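Local coordinates for protein GDP-L-fucose synthase (Campylobacter jejuni subsp. jejuni serotype O:2, PDB 7M13) that uses NADPH to make GDP-D-glycero-L-gluco-heptose, a sugar nucleotide for the capsular polysaccharides of the bacterium, at residues S9-G15 with E62-A68; I95-F99 with Y154-T160; F108-M114 with F140-I145. All coordinates share one frame; numbering follows the deposited sequence.

Contact 1. Residues S9-G15 with E62-A68; sequences SKIYIAG and EYVFLTA. With NAP (NADP nicotinamide-adenine-dinucleotide phosphate), chain E.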
loop_
_atom_site.group_PDB
_atom_site.type_symbol
_atom_site.label_atom_id
_atom_site.label_comp_id
_atom_site.label_asym_id
_atom_site.label_seq_id
_atom_site.Cartn_x
_atom_site.Cartn_y
_atom_site.Cartn_z
ATOM N N SER B 9 -6.632 7.852 -31.657
ATOM C CA SER B 9 -5.785 7.248 -30.603
ATOM C C SER B 9 -6.351 5.936 -30.099
ATOM O O SER B 9 -7.571 5.795 -29.911
ATOM C CB SER B 9 -5.626 8.189 -29.441
ATOM O OG SER B 9 -4.953 9.377 -29.795
ATOM N N LYS B 10 -5.475 4.967 -29.837
ATOM C CA LYS B 10 -5.919 3.672 -29.310
ATOM C C LYS B 10 -6.112 3.813 -27.805
ATOM O O LYS B 10 -5.125 4.057 -27.112
ATOM C CB LYS B 10 -4.941 2.554 -29.654
ATOM C CG LYS B 10 -5.511 1.186 -29.328
ATOM C CD LYS B 10 -4.712 0.066 -29.963
ATOM C CE LYS B 10 -5.352 -1.290 -29.862
ATOM N NZ LYS B 10 -4.592 -2.244 -30.711
ATOM N N ILE B 11 -7.329 3.608 -27.334
ATOM C CA ILE B 11 -7.735 3.865 -25.931
ATOM C C ILE B 11 -8.202 2.565 -25.323
ATOM O O ILE B 11 -9.145 1.969 -25.814
ATOM C CB ILE B 11 -8.857 4.918 -25.864
ATOM C CG1 ILE B 11 -8.377 6.210 -26.504
ATOM C CG2 ILE B 11 -9.330 5.095 -24.416
ATOM C CD1 ILE B 11 -9.475 7.243 -26.709
ATOM N N TYR B 12 -7.577 2.141 -24.213
ATOM C CA TYR B 12 -8.009 0.973 -23.424
ATOM C C TYR B 12 -8.826 1.450 -22.230
ATOM O O TYR B 12 -8.344 2.289 -21.481
ATOM C CB TYR B 12 -6.780 0.162 -23.012
ATOM C CG TYR B 12 -7.031 -0.954 -22.038
ATOM C CD1 TYR B 12 -8.106 -1.821 -22.155
ATOM C CD2 TYR B 12 -6.189 -1.104 -20.938
ATOM C CE1 TYR B 12 -8.315 -2.841 -21.247
ATOM C CE2 TYR B 12 -6.380 -2.136 -20.044
ATOM C CZ TYR B 12 -7.461 -2.969 -20.166
ATOM O OH TYR B 12 -7.683 -3.937 -19.239
ATOM N N ILE B 13 -10.054 0.990 -22.134
ATOM C CA ILE B 13 -10.906 1.137 -20.926
ATOM C C ILE B 13 -10.905 -0.201 -20.211
ATOM O O ILE B 13 -11.562 -1.135 -20.664
ATOM C CB ILE B 13 -12.328 1.635 -21.260
ATOM C CG1 ILE B 13 -12.273 2.947 -22.043
ATOM C CG2 ILE B 13 -13.142 1.805 -19.976
ATOM C CD1 ILE B 13 -12.569 2.823 -23.503
ATOM N N ALA B 14 -10.206 -0.290 -19.083
ATOM C CA ALA B 14 -10.173 -1.499 -18.250
ATOM C C ALA B 14 -11.461 -1.541 -17.452
ATOM O O ALA B 14 -11.850 -0.462 -16.946
ATOM C CB ALA B 14 -8.955 -1.479 -17.379
ATOM N N GLY B 15 -12.127 -2.676 -17.359
ATOM C CA GLY B 15 -13.402 -2.781 -16.634
ATOM C C GLY B 15 -14.531 -2.104 -17.366
ATOM O O GLY B 15 -15.365 -1.421 -16.724
ATOM N N GLU B 62 -2.520 3.533 -26.302
ATOM C CA GLU B 62 -1.863 4.838 -26.127
ATOM C C GLU B 62 -2.377 5.540 -24.867
ATOM O O GLU B 62 -1.621 6.262 -24.281
ATOM C CB GLU B 62 -2.163 5.708 -27.349
ATOM C CG GLU B 62 -1.510 5.189 -28.628
ATOM C CD GLU B 62 -1.842 6.077 -29.811
ATOM O OE1 GLU B 62 -1.253 7.189 -29.902
ATOM O OE2 GLU B 62 -2.715 5.664 -30.594
ATOM N N TYR B 63 -3.604 5.259 -24.470
ATOM C CA TYR B 63 -4.303 5.898 -23.327
ATOM C C TYR B 63 -5.035 4.798 -22.592
ATOM O O TYR B 63 -5.609 3.869 -23.198
ATOM C CB TYR B 63 -5.272 6.990 -23.805
ATOM C CG TYR B 63 -4.513 8.112 -24.435
ATOM C CD1 TYR B 63 -4.010 9.153 -23.691
ATOM C CD2 TYR B 63 -4.296 8.142 -25.800
ATOM C CE1 TYR B 63 -3.268 10.162 -24.261
ATOM C CE2 TYR B 63 -3.553 9.144 -26.394
ATOM C CZ TYR B 63 -3.030 10.160 -25.622
ATOM O OH TYR B 63 -2.279 11.151 -26.196
ATOM N N VAL B 64 -5.020 4.856 -21.263
ATOM C CA VAL B 64 -5.669 3.856 -20.401
ATOM C C VAL B 64 -6.588 4.550 -19.395
ATOM O O VAL B 64 -6.144 5.502 -18.692
ATOM C CB VAL B 64 -4.601 3.025 -19.667
ATOM C CG1 VAL B 64 -5.250 2.070 -18.686
ATOM C CG2 VAL B 64 -3.698 2.266 -20.652
ATOM N N PHE B 65 -7.834 4.101 -19.310
ATOM C CA PHE B 65 -8.759 4.401 -18.193
ATOM C C PHE B 65 -8.900 3.163 -17.354
ATOM O O PHE B 65 -9.425 2.137 -17.850
ATOM C CB PHE B 65 -10.103 4.905 -18.701
ATOM C CG PHE B 65 -10.051 6.195 -19.472
ATOM C CD1 PHE B 65 -10.219 7.406 -18.819
ATOM C CD2 PHE B 65 -9.974 6.214 -20.856
ATOM C CE1 PHE B 65 -10.186 8.608 -19.501
ATOM C CE2 PHE B 65 -9.957 7.420 -21.532
ATOM C CZ PHE B 65 -10.109 8.611 -20.860
ATOM N N LEU B 66 -8.393 3.211 -16.126
ATOM C CA LEU B 66 -8.362 2.018 -15.265
ATOM C C LEU B 66 -9.589 2.048 -14.367
ATOM O O LEU B 66 -9.519 2.703 -13.286
ATOM C CB LEU B 66 -7.062 2.003 -14.481
ATOM C CG LEU B 66 -6.902 0.848 -13.518
ATOM C CD1 LEU B 66 -7.308 -0.474 -14.162
ATOM C CD2 LEU B 66 -5.484 0.854 -12.979
ATOM N N THR B 67 -10.676 1.392 -14.744
ATOM C CA THR B 67 -11.910 1.415 -13.922
ATOM C C THR B 67 -12.149 0.089 -13.208
ATOM O O THR B 67 -12.997 0.067 -12.318
ATOM C CB THR B 67 -13.177 1.797 -14.711
ATOM O OG1 THR B 67 -13.743 0.636 -15.345
ATOM C CG2 THR B 67 -12.922 2.885 -15.718
ATOM N N ALA B 68 -11.430 -0.974 -13.557
ATOM C CA ALA B 68 -11.696 -2.307 -13.012
ATOM C C ALA B 68 -11.384 -2.353 -11.513
ATOM O O ALA B 68 -10.360 -1.807 -11.089
ATOM C CB ALA B 68 -10.866 -3.306 -13.744
HETATM P PA NAP E . -17.913 -1.571 -11.212
HETATM O O1A NAP E . -17.909 -2.324 -9.915
HETATM O O2A NAP E . -19.255 -1.149 -11.760
HETATM O O5B NAP E . -17.211 -2.378 -12.362
HETATM C C5B NAP E . -15.932 -2.977 -12.157
HETATM C C4B NAP E . -15.602 -3.725 -13.410
HETATM O O4B NAP E . -14.264 -4.255 -13.247
HETATM C C3B NAP E . -16.524 -4.926 -13.706
HETATM O O3B NAP E . -17.044 -4.812 -15.026
HETATM C C2B NAP E . -15.618 -6.133 -13.493
HETATM O O2B NAP E . -15.868 -7.208 -14.401
HETATM C C1B NAP E . -14.242 -5.553 -13.802
HETATM N N9A NAP E . -13.189 -6.326 -13.179
HETATM C C8A NAP E . -12.994 -6.565 -11.853
HETATM N N7A NAP E . -12.018 -7.403 -11.601
HETATM C C5A NAP E . -11.544 -7.750 -12.849
HETATM C C6A NAP E . -10.519 -8.622 -13.255
HETATM N N6A NAP E . -9.787 -9.362 -12.415
HETATM N N1A NAP E . -10.316 -8.744 -14.586
HETATM C C2A NAP E . -11.071 -8.028 -15.430
HETATM N N3A NAP E . -12.069 -7.185 -15.157
HETATM C C4A NAP E . -12.259 -7.099 -13.834
HETATM O O3 NAP E . -16.987 -0.279 -11.050
HETATM P PN NAP E . -17.428 1.233 -10.888
HETATM O O1N NAP E . -18.459 1.305 -9.830
HETATM O O2N NAP E . -17.721 1.739 -12.244
HETATM O O5D NAP E . -16.057 1.878 -10.343
HETATM C C5D NAP E . -15.115 2.429 -11.236
HETATM C C4D NAP E . -13.981 2.983 -10.420
HETATM O O4D NAP E . -14.465 4.064 -9.577
HETATM C C3D NAP E . -13.303 1.972 -9.485
HETATM O O3D NAP E . -11.897 2.237 -9.384
HETATM C C2D NAP E . -14.016 2.242 -8.190
HETATM O O2D NAP E . -13.313 1.777 -7.042
HETATM C C1D NAP E . -14.151 3.751 -8.221
HETATM N N1N NAP E . -15.217 4.209 -7.304
HETATM C C2N NAP E . -16.522 3.839 -7.476
HETATM C C3N NAP E . -17.465 4.198 -6.573
HETATM C C7N NAP E . -18.896 3.813 -6.702
HETATM O O7N NAP E . -19.729 4.327 -5.927
HETATM N N7N NAP E . -19.222 2.939 -7.650
HETATM C C4N NAP E . -17.110 5.038 -5.446
HETATM C C5N NAP E . -15.721 5.427 -5.350
HETATM C C6N NAP E . -14.849 4.964 -6.192
HETATM P P2B NAP E . -17.106 -8.218 -14.148
HETATM O O1X NAP E . -18.308 -7.421 -14.573
HETATM O O2X NAP E . -17.105 -8.657 -12.751
HETATM O O3X NAP E . -16.800 -9.399 -15.088
HETATM O O HOH W 1 -2.437 9.291 -30.679
#
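Two neighbouring parallel strands of the Rossmann sheet, 11-14 and 63-66, meet here with their axes 4.7 Å apart, in a pairing that runs from their N-terminal ends to the cofactor at their C-terminal ends. In the middle the backbones alternate: Tyr12 N gives its hydrogen to Tyr63 O, Phe65 N to Tyr12 O, and Ala14 N to Phe65 O. At the N-terminal end Lys10 O accepts from the amides of both Glu62 and Tyr63, and Glu62 OE2 returns a bond to Lys10 N at 2.9 Å, met from above the carboxylate plane. Glu62 OE1 reaches a water shared with Ser9 OG, itself also hydrogen-bonded to Gln6, and forms a salt bridge with Lys104. On the face carrying Ile11, Ile13 and Phe65, the Phe65 ring turns its edge to Ile11, with CE2 3.8 Å from CG2; Ile13 lies alongside the same ring. At the far end Thr67 folds OG1 back between its own N and carbonyl carbon (chi1 85°), and the hydroxyl donates to a lone pair of Ala14 O at 2.7 Å. Thr67 N grips that oxygen too, 3.1 Å away and from above the carbonyl plane. Just beyond, Ala68 CA lies 3.2 Å from O4B of the adenosine ribose of NADP. Gly15 opens the glycine-rich Gly-x-x-Gly-x-x-Gly turn completed by Gly18 and Gly21, the dinucleotide-binding signature of the extended short-chain dehydrogenase/reductase fold.

Contact 2. Residues I95-F99 with Y154-T160; sequences IHNSF and YNIQYGT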
loop_
_atom_site.group_PDB
_atom_site.type_symbol
_atom_site.label_atom_id
_atom_site.label_comp_id
_atom_site.label_asym_id
_atom_site.label_seq_id
_atom_site.Cartn_x
_atom_site.Cartn_y
_atom_site.Cartn_z
ATOM N N ILE B 95 -0.752 -0.552 -14.256
ATOM C CA ILE B 95 0.101 0.650 -14.191
ATOM C C ILE B 95 1.511 0.285 -14.685
ATOM O O ILE B 95 2.087 0.992 -15.522
ATOM C CB ILE B 95 0.107 1.269 -12.791
ATOM C CG1 ILE B 95 -1.264 1.838 -12.451
ATOM C CG2 ILE B 95 1.191 2.329 -12.711
ATOM C CD1 ILE B 95 -1.445 2.149 -10.980
ATOM N N HIS B 96 2.093 -0.808 -14.185
ATOM C CA HIS B 96 3.474 -1.152 -14.571
ATOM C C HIS B 96 3.529 -1.502 -16.067
ATOM O O HIS B 96 4.488 -1.071 -16.725
ATOM C CB HIS B 96 4.026 -2.293 -13.710
ATOM C CG HIS B 96 5.425 -2.608 -14.053
ATOM N ND1 HIS B 96 6.415 -1.747 -13.707
ATOM C CD2 HIS B 96 6.000 -3.645 -14.707
ATOM C CE1 HIS B 96 7.577 -2.241 -14.127
ATOM N NE2 HIS B 96 7.353 -3.400 -14.731
ATOM N N ASN B 97 2.584 -2.302 -16.563
ATOM C CA ASN B 97 2.614 -2.707 -17.994
ATOM C C ASN B 97 2.266 -1.528 -18.899
ATOM O O ASN B 97 2.799 -1.466 -19.998
ATOM C CB ASN B 97 1.817 -3.976 -18.257
ATOM C CG ASN B 97 2.575 -5.148 -17.675
ATOM O OD1 ASN B 97 3.613 -5.538 -18.238
ATOM N ND2 ASN B 97 2.194 -5.591 -16.481
ATOM N N SER B 98 1.586 -0.501 -18.397
ATOM C CA SER B 98 1.379 0.758 -19.154
ATOM C C SER B 98 2.730 1.450 -19.304
ATOM O O SER B 98 3.081 1.846 -20.406
ATOM C CB SER B 98 0.383 1.661 -18.471
ATOM O OG SER B 98 -0.922 1.140 -18.524
ATOM N N PHE B 99 3.476 1.583 -18.217
ATOM C CA PHE B 99 4.830 2.165 -18.237
ATOM C C PHE B 99 5.708 1.357 -19.206
ATOM O O PHE B 99 6.442 1.991 -20.020
ATOM C CB PHE B 99 5.421 2.206 -16.819
ATOM C CG PHE B 99 6.922 2.264 -16.802
ATOM C CD1 PHE B 99 7.597 3.411 -17.169
ATOM C CD2 PHE B 99 7.635 1.126 -16.460
ATOM C CE1 PHE B 99 8.980 3.445 -17.178
ATOM C CE2 PHE B 99 9.017 1.166 -16.437
ATOM C CZ PHE B 99 9.677 2.312 -16.803
ATOM N N TYR B 154 5.573 6.607 -10.237
ATOM C CA TYR B 154 5.948 6.425 -11.666
ATOM C C TYR B 154 6.157 7.802 -12.307
ATOM O O TYR B 154 7.141 8.031 -13.052
ATOM C CB TYR B 154 4.934 5.562 -12.416
ATOM C CG TYR B 154 5.250 4.093 -12.298
ATOM C CD1 TYR B 154 4.917 3.378 -11.172
ATOM C CD2 TYR B 154 6.068 3.467 -13.230
ATOM C CE1 TYR B 154 5.262 2.043 -11.043
ATOM C CE2 TYR B 154 6.429 2.139 -13.104
ATOM C CZ TYR B 154 6.044 1.421 -11.990
ATOM O OH TYR B 154 6.418 0.104 -11.799
ATOM N N ASN B 155 5.290 8.751 -11.987
ATOM C CA ASN B 155 5.392 10.097 -12.592
ATOM C C ASN B 155 6.737 10.718 -12.178
ATOM O O ASN B 155 7.423 11.365 -12.986
ATOM C CB ASN B 155 4.228 10.963 -12.136
ATOM C CG ASN B 155 2.880 10.487 -12.673
ATOM O OD1 ASN B 155 2.793 9.637 -13.584
ATOM N ND2 ASN B 155 1.823 11.020 -12.092
ATOM N N ILE B 156 7.114 10.550 -10.916
ATOM C CA ILE B 156 8.345 11.177 -10.394
ATOM C C ILE B 156 9.569 10.436 -10.931
ATOM O O ILE B 156 10.523 11.091 -11.401
ATOM C CB ILE B 156 8.319 11.213 -8.863
ATOM C CG1 ILE B 156 7.220 12.150 -8.361
ATOM C CG2 ILE B 156 9.687 11.606 -8.311
ATOM C CD1 ILE B 156 6.959 12.066 -6.887
ATOM N N GLN B 157 9.617 9.119 -10.799
ATOM C CA GLN B 157 10.854 8.383 -11.152
ATOM C C GLN B 157 11.013 8.335 -12.671
ATOM O O GLN B 157 12.168 8.480 -13.154
ATOM C CB GLN B 157 10.860 6.966 -10.581
ATOM C CG GLN B 157 12.064 6.177 -11.069
ATOM C CD GLN B 157 12.233 4.809 -10.449
ATOM O OE1 GLN B 157 11.437 4.381 -9.600
ATOM N NE2 GLN B 157 13.245 4.076 -10.905
ATOM N N TYR B 158 9.950 8.070 -13.414
ATOM C CA TYR B 158 10.028 7.698 -14.844
ATOM C C TYR B 158 9.439 8.794 -15.744
ATOM O O TYR B 158 9.475 8.577 -16.981
ATOM C CB TYR B 158 9.350 6.356 -15.035
ATOM C CG TYR B 158 10.098 5.200 -14.445
ATOM C CD1 TYR B 158 11.333 4.839 -14.962
ATOM C CD2 TYR B 158 9.548 4.400 -13.441
ATOM C CE1 TYR B 158 12.027 3.757 -14.455
ATOM C CE2 TYR B 158 10.215 3.283 -12.969
ATOM C CZ TYR B 158 11.467 2.965 -13.461
ATOM O OH TYR B 158 12.163 1.872 -13.003
ATOM N N GLY B 159 8.876 9.872 -15.218
ATOM C CA GLY B 159 8.313 10.928 -16.080
ATOM C C GLY B 159 7.059 10.500 -16.778
ATOM O O GLY B 159 6.736 11.072 -17.842
ATOM N N THR B 160 6.319 9.523 -16.234
ATOM C CA THR B 160 5.006 9.128 -16.765
ATOM C C THR B 160 3.969 10.214 -16.473
ATOM O O THR B 160 4.261 11.211 -15.747
ATOM C CB THR B 160 4.578 7.764 -16.205
ATOM O OG1 THR B 160 4.605 7.844 -14.778
ATOM C CG2 THR B 160 5.502 6.646 -16.631
#
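Ile95, the first residue of its helical segment to touch the other helix, lays CG2 over one face of the Tyr154 ring, 4.2 Å from CD1. One step on, His96 meets the end of the same tyrosine. With CG anti to the backbone N (chi1 -178°), its imidazole presents ND1 at its edge to Tyr154 OH, 2.7 Å away, in a hydrogen bond for which either group could be the donor. The two rings stand rim to rim. Phe99 then carries most of the remaining contact, wedged between two tyrosines. Its CD2 approaches the edge of the Tyr154 ring, 3.7 Å from CE2, whereas its far end tips onto Tyr158: Phe99 CZ sits over the centre of that ring, and CE1 is 3.4 Å from Tyr158 CG. The planes of Phe99 and Tyr158 are inclined at 34°, too oblique for a stack. Thr160 CG2 closes in on Phe99 CD1 at 3.9 Å, its hydroxyl being turned to Asn155 OD1 instead. The second subunit extends the cluster, since its Tyr85 stacks on His96, and Asp82 of that subunit is hydrogen-bonded to the Tyr158 hydroxyl. Chemically, then, helices 80-100 and 138-158 are joined by an aromatic cluster with a single polar link across it, and the Tyr158 hydroxyl and the His96 ring carry that cluster into the dimer interface.

Contact 3. Residues F108-M114 with F140-I145; sequences FFGSGYM and FGAAKI. With NAP (NADP nicotinamide-adenine-dinucleotide phosphate), chain E.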
loop_
_atom_site.group_PDB
_atom_site.type_symbol
_atom_site.label_atom_id
_atom_site.label_comp_id
_atom_site.label_asym_id
_atom_site.label_seq_id
_atom_site.Cartn_x
_atom_site.Cartn_y
_atom_site.Cartn_z
ATOM N N PHE B 108 -6.566 6.695 -13.279
ATOM C CA PHE B 108 -6.963 5.704 -12.274
ATOM C C PHE B 108 -8.018 6.349 -11.384
ATOM O O PHE B 108 -7.932 7.545 -11.095
ATOM C CB PHE B 108 -5.749 5.279 -11.442
ATOM C CG PHE B 108 -6.050 4.442 -10.228
ATOM C CD1 PHE B 108 -6.684 3.219 -10.363
ATOM C CD2 PHE B 108 -5.608 4.830 -8.978
ATOM C CE1 PHE B 108 -6.956 2.434 -9.259
ATOM C CE2 PHE B 108 -5.893 4.050 -7.874
ATOM C CZ PHE B 108 -6.577 2.868 -8.024
ATOM N N PHE B 109 -8.930 5.578 -10.837
ATOM C CA PHE B 109 -9.990 6.100 -9.939
ATOM C C PHE B 109 -9.746 5.609 -8.521
ATOM O O PHE B 109 -9.627 4.374 -8.265
ATOM C CB PHE B 109 -11.364 5.707 -10.437
ATOM C CG PHE B 109 -11.657 6.290 -11.790
ATOM C CD1 PHE B 109 -12.119 7.593 -11.907
ATOM C CD2 PHE B 109 -11.315 5.598 -12.938
ATOM C CE1 PHE B 109 -12.346 8.139 -13.160
ATOM C CE2 PHE B 109 -11.542 6.158 -14.186
ATOM C CZ PHE B 109 -12.034 7.437 -14.290
ATOM N N GLY B 110 -9.661 6.548 -7.578
ATOM C CA GLY B 110 -9.621 6.249 -6.155
ATOM C C GLY B 110 -10.985 6.395 -5.509
ATOM O O GLY B 110 -11.935 6.861 -6.170
ATOM N N SER B 111 -11.058 6.039 -4.241
ATOM C CA SER B 111 -12.272 6.074 -3.411
ATOM C C SER B 111 -11.997 6.949 -2.202
ATOM O O SER B 111 -10.870 6.911 -1.682
ATOM C CB SER B 111 -12.671 4.661 -2.997
ATOM O OG SER B 111 -13.547 4.686 -1.895
ATOM N N GLY B 112 -13.019 7.622 -1.707
ATOM C CA GLY B 112 -12.947 8.350 -0.435
ATOM C C GLY B 112 -12.568 7.449 0.719
ATOM O O GLY B 112 -12.190 7.958 1.759
ATOM N N TYR B 113 -12.685 6.123 0.590
ATOM C CA TYR B 113 -12.238 5.212 1.667
ATOM C C TYR B 113 -10.720 5.290 1.809
ATOM O O TYR B 113 -10.207 4.750 2.820
ATOM C CB TYR B 113 -12.671 3.772 1.407
ATOM C CG TYR B 113 -14.137 3.498 1.648
ATOM C CD1 TYR B 113 -14.742 3.783 2.861
ATOM C CD2 TYR B 113 -14.899 2.898 0.670
ATOM C CE1 TYR B 113 -16.077 3.492 3.094
ATOM C CE2 TYR B 113 -16.237 2.605 0.882
ATOM C CZ TYR B 113 -16.827 2.917 2.090
ATOM O OH TYR B 113 -18.138 2.610 2.287
ATOM N N MET B 114 -10.056 6.064 0.944
ATOM C CA MET B 114 -8.580 6.250 1.026
ATOM C C MET B 114 -8.255 7.377 2.019
ATOM O O MET B 114 -7.057 7.624 2.258
ATOM C CB MET B 114 -7.997 6.601 -0.347
ATOM C CG MET B 114 -7.840 8.093 -0.572
ATOM S SD MET B 114 -7.263 8.489 -2.243
ATOM C CE MET B 114 -7.970 7.127 -3.167
ATOM N N PHE B 140 -9.414 -2.239 1.589
ATOM C CA PHE B 140 -9.759 -1.635 0.283
ATOM C C PHE B 140 -9.153 -0.238 0.189
ATOM O O PHE B 140 -8.520 0.092 -0.828
ATOM C CB PHE B 140 -11.276 -1.603 0.169
ATOM C CG PHE B 140 -11.775 -0.944 -1.080
ATOM C CD1 PHE B 140 -11.925 -1.644 -2.257
ATOM C CD2 PHE B 140 -12.120 0.391 -1.057
ATOM C CE1 PHE B 140 -12.394 -1.011 -3.398
ATOM C CE2 PHE B 140 -12.600 1.006 -2.196
ATOM C CZ PHE B 140 -12.722 0.311 -3.356
ATOM N N GLY B 141 -9.320 0.572 1.234
ATOM C CA GLY B 141 -8.752 1.933 1.253
ATOM C C GLY B 141 -7.247 1.874 1.135
ATOM O O GLY B 141 -6.672 2.707 0.438
ATOM N N ALA B 142 -6.596 0.937 1.827
ATOM C CA ALA B 142 -5.126 0.789 1.734
ATOM C C ALA B 142 -4.756 0.465 0.288
ATOM O O ALA B 142 -3.751 1.022 -0.215
ATOM C CB ALA B 142 -4.622 -0.237 2.716
ATOM N N ALA B 143 -5.495 -0.426 -0.384
ATOM C CA ALA B 143 -5.185 -0.736 -1.798
ATOM C C ALA B 143 -5.334 0.529 -2.645
ATOM O O ALA B 143 -4.425 0.827 -3.474
ATOM C CB ALA B 143 -6.080 -1.845 -2.273
ATOM N N LYS B 144 -6.342 1.343 -2.383
ATOM C CA LYS B 144 -6.556 2.583 -3.179
ATOM C C LYS B 144 -5.439 3.606 -2.909
ATOM O O LYS B 144 -4.983 4.232 -3.842
ATOM C CB LYS B 144 -7.929 3.172 -2.902
ATOM C CG LYS B 144 -9.067 2.378 -3.532
ATOM C CD LYS B 144 -9.001 2.327 -5.043
ATOM C CE LYS B 144 -10.335 1.962 -5.647
ATOM N NZ LYS B 144 -10.253 1.822 -7.115
ATOM N N ILE B 145 -4.972 3.700 -1.673
ATOM C CA ILE B 145 -3.807 4.556 -1.354
ATOM C C ILE B 145 -2.614 4.096 -2.201
ATOM O O ILE B 145 -1.894 4.925 -2.806
ATOM C CB ILE B 145 -3.489 4.537 0.157
ATOM C CG1 ILE B 145 -4.589 5.224 0.971
ATOM C CG2 ILE B 145 -2.140 5.163 0.421
ATOM C CD1 ILE B 145 -4.452 5.048 2.432
HETATM P PA NAP E . -17.913 -1.571 -11.212
HETATM O O1A NAP E . -17.909 -2.324 -9.915
HETATM O O2A NAP E . -19.255 -1.149 -11.760
HETATM O O5B NAP E . -17.211 -2.378 -12.362
HETATM C C5B NAP E . -15.932 -2.977 -12.157
HETATM C C4B NAP E . -15.602 -3.725 -13.410
HETATM O O4B NAP E . -14.264 -4.255 -13.247
HETATM C C3B NAP E . -16.524 -4.926 -13.706
HETATM O O3B NAP E . -17.044 -4.812 -15.026
HETATM C C2B NAP E . -15.618 -6.133 -13.493
HETATM O O2B NAP E . -15.868 -7.208 -14.401
HETATM C C1B NAP E . -14.242 -5.553 -13.802
HETATM N N9A NAP E . -13.189 -6.326 -13.179
HETATM C C8A NAP E . -12.994 -6.565 -11.853
HETATM N N7A NAP E . -12.018 -7.403 -11.601
HETATM C C5A NAP E . -11.544 -7.750 -12.849
HETATM C C6A NAP E . -10.519 -8.622 -13.255
HETATM N N6A NAP E . -9.787 -9.362 -12.415
HETATM N N1A NAP E . -10.316 -8.744 -14.586
HETATM C C2A NAP E . -11.071 -8.028 -15.430
HETATM N N3A NAP E . -12.069 -7.185 -15.157
HETATM C C4A NAP E . -12.259 -7.099 -13.834
HETATM O O3 NAP E . -16.987 -0.279 -11.050
HETATM P PN NAP E . -17.428 1.233 -10.888
HETATM O O1N NAP E . -18.459 1.305 -9.830
HETATM O O2N NAP E . -17.721 1.739 -12.244
HETATM O O5D NAP E . -16.057 1.878 -10.343
HETATM C C5D NAP E . -15.115 2.429 -11.236
HETATM C C4D NAP E . -13.981 2.983 -10.420
HETATM O O4D NAP E . -14.465 4.064 -9.577
HETATM C C3D NAP E . -13.303 1.972 -9.485
HETATM O O3D NAP E . -11.897 2.237 -9.384
HETATM C C2D NAP E . -14.016 2.242 -8.190
HETATM O O2D NAP E . -13.313 1.777 -7.042
HETATM C C1D NAP E . -14.151 3.751 -8.221
HETATM N N1N NAP E . -15.217 4.209 -7.304
HETATM C C2N NAP E . -16.522 3.839 -7.476
HETATM C C3N NAP E . -17.465 4.198 -6.573
HETATM C C7N NAP E . -18.896 3.813 -6.702
HETATM O O7N NAP E . -19.729 4.327 -5.927
HETATM N N7N NAP E . -19.222 2.939 -7.650
HETATM C C4N NAP E . -17.110 5.038 -5.446
HETATM C C5N NAP E . -15.721 5.427 -5.350
HETATM C C6N NAP E . -14.849 4.964 -6.192
HETATM P P2B NAP E . -17.106 -8.218 -14.148
HETATM O O1X NAP E . -18.308 -7.421 -14.573
HETATM O O2X NAP E . -17.105 -8.657 -12.751
HETATM O O3X NAP E . -16.800 -9.399 -15.088
#
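Lys144 and Phe109 meet at the ribose of the nicotinamide half of NADP, and the pair illustrates how a bent side chain can serve a backbone and a ligand at once. The lysine chain turns at chi2 (-62°) and then runs extended, which carries NZ to Phe109 O at 2.9 Å. The same nitrogen donates to the ribose hydroxyls, 2.8 Å to O3D and 3.1 Å to O2D of NADP, and these three bonds fix the ammonium group. The aliphatic part of Lys144 is lined by Phe108, whose CZ lies 3.9 Å from Lys144 CD, and by Met114, whose CE comes within 4.0 Å of Lys144 CB from across the chain. Met114 reaches there through a bend at chi3; its CB rests on Ile145 CG1.

Ser111, probably important for catalysis, has OG anti to its backbone N (chi1 162°). From there OG accepts from Tyr113 N at 3.0 Å, forming an ST turn, while CB meets the edge of the Phe140 ring, 3.7 Å from CE2. The backbone N of Ser111 is buried here without a hydrogen-bonding partner in the model. Tyr113 adds CD2 against Phe140, and its carbonyl oxygen lies near Gly141 CA. Phe140 and Lys144 occupy the first and last places of the family's Tyr-x-x-x-Lys motif; the first, here a phenylalanine, is the predicted proton donor/acceptor position.

Strand 105-111 lies in the sheet between strands 63-66 and 162-171. Helix 138-158 runs broadly against its direction, with helix 80-100 touching Phe108 and Phe140, whereas the Phe109 side chain leads away from Lys144 to helix 247-260.

Contacts 1 and 3 share one sheet, in which strands 63-66 and 105-111 are neighbours; their centres lie about 19 Å apart. Both touch NADP: contact 1 lies by the adenosine ribose and reaches the nicotinamide ribose, which contact 3 binds. They also meet directly, through Leu66 and Thr67 against Phe108 and Phe109. Centre to centre, contact 2 lies about 15 Å from contact 1, joined to it by Val64 against Ser98, and about 19 Å from contact 3, with which it shares helix 138-158. Along the chain contact 1 closes first, contact 2 opens next, and contact 3 falls between the two segments of contact 2. Helix 138-158 thus has a cofactor-binding lysine near its start and meets the second subunit both there and at its C-terminal end.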